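PDB 3CRY: gamma-glutamyl cyclotransferase, which catalyses the release of 5-oxoproline from gamma-glutamyl dipeptides and, as a homodimer, may contribute substantially to glutathione homeostasis. Local coordinates for residues A[59-62]-A[63-66]. The protein carries 1 engineered substitution. Residues are numbered along the deposited sequence; the frame is centred on the assembly and turned at random.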
# COMPACT_ATOMS: atom_id res chain seq x y z
N LYS A 59 10.03 5.93 -14.16
CA LYS A 59 10.95 7.07 -14.13
C LYS A 59 12.20 6.69 -13.35
O LYS A 59 12.10 6.11 -12.27
CB LYS A 59 10.30 8.29 -13.48
CG LYS A 59 9.04 8.79 -14.16
CD LYS A 59 8.53 10.04 -13.44
CE LYS A 59 7.35 10.62 -14.18
NZ LYS A 59 6.98 11.94 -13.59
N THR A 60 13.36 7.02 -13.90
CA THR A 60 14.61 6.79 -13.17
C THR A 60 14.91 7.95 -12.21
O THR A 60 14.99 9.12 -12.63
CB THR A 60 15.79 6.63 -14.14
OG1 THR A 60 15.55 5.48 -14.95
CG2 THR A 60 17.13 6.47 -13.39
N SER A 61 15.07 7.61 -10.94
CA SER A 61 15.39 8.59 -9.93
C SER A 61 16.58 9.43 -10.35
O SER A 61 17.65 8.90 -10.66
CB SER A 61 15.74 7.92 -8.60
OG SER A 61 16.28 8.89 -7.73
N GLN A 62 16.41 10.75 -10.35
CA GLN A 62 17.53 11.59 -10.73
C GLN A 62 18.43 11.92 -9.54
O GLN A 62 19.52 12.45 -9.73
CB GLN A 62 17.06 12.81 -11.51
CG GLN A 62 16.45 12.49 -12.89
CD GLN A 62 17.37 11.64 -13.77
OE1 GLN A 62 18.37 12.14 -14.32
NE2 GLN A 62 17.04 10.36 -13.93
N THR A 63 17.98 11.58 -8.33
CA THR A 63 18.81 11.67 -7.14
C THR A 63 19.81 10.50 -7.11
O THR A 63 20.98 10.69 -6.83
CB THR A 63 17.95 11.63 -5.86
OG1 THR A 63 17.16 12.82 -5.82
CG2 THR A 63 18.82 11.56 -4.58
N TRP A 64 19.31 9.31 -7.42
CA TRP A 64 20.08 8.08 -7.23
C TRP A 64 20.60 7.44 -8.54
O TRP A 64 21.53 6.64 -8.50
CB TRP A 64 19.24 7.08 -6.44
CG TRP A 64 18.95 7.56 -5.03
CD1 TRP A 64 17.74 7.95 -4.51
CD2 TRP A 64 19.90 7.69 -3.96
NE1 TRP A 64 17.87 8.30 -3.19
CE2 TRP A 64 19.19 8.15 -2.82
CE3 TRP A 64 21.28 7.44 -3.84
CZ2 TRP A 64 19.81 8.38 -1.59
CZ3 TRP A 64 21.91 7.66 -2.61
CH2 TRP A 64 21.18 8.12 -1.51
N HIS A 65 20.00 7.77 -9.67
CA HIS A 65 20.45 7.22 -10.95
C HIS A 65 20.40 5.67 -11.05
O HIS A 65 21.28 5.02 -11.65
CB HIS A 65 21.86 7.77 -11.29
CG HIS A 65 21.91 9.27 -11.36
ND1 HIS A 65 21.33 9.99 -12.38
CD2 HIS A 65 22.46 10.19 -10.53
CE1 HIS A 65 21.52 11.28 -12.18
NE2 HIS A 65 22.21 11.43 -11.07
N GLY A 66 19.37 5.08 -10.45
CA GLY A 66 19.13 3.64 -10.51
C GLY A 66 17.80 3.34 -9.86
O GLY A 66 17.11 4.26 -9.40
O HOH W 1 14.54 4.94 -9.97
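S61 folds its hydroxyl forward onto the backbone of the turn that follows. A chi1 of 169° sets OG beside its own carbonyl carbon, where it accepts the N-H of W64, OG to N 3.1 Å, and a second, weak bond from the N of T63. The carbonyl closes the turn: S61 O accepts the N-H of H65, O to N 2.8 Å. S61 thus engages three successive amides, an ST-motif arrangement in which side-chain and main-chain oxygens share the work. A water accepts the S61 N-H and lies within hydrogen-bonding distance of G66 O, and the T60 methyl CG2 lies against G66 N at 3.9 Å. One face of the H65 imidazole covers Q62 O, its NE2 3.2 Å from that oxygen without a hydrogen bond. The Q62 and H65 side chains cross at about a right angle, Q62 OE1 coming within 3.9 Å of H65 CE1, with the amide and imidazole planes 86° apart. Bent at chi2 (-54°), Q62 turns NE2 back to give a nearly straight bond to T60 O, 2.7 Å, which fixes the amide's rotation. Were H65 replaced by an alanine, the Q62 carbonyl would probably be uncovered and Y168 left without its stacking partner. The turn belongs to the loop between strands 49-56 and 68-74. The W64 indole keeps CD1 3.7 Å from S61 OG while its far end runs out beside the inferred substrate-binding residue Y139 of helix 137-149. T63 and W64 both rest on I176 of helix 174-181; S136, just before helix 137-149, bonds to W64 O, and N166, between helices 154-161 and 174-181, bonds to H65 O.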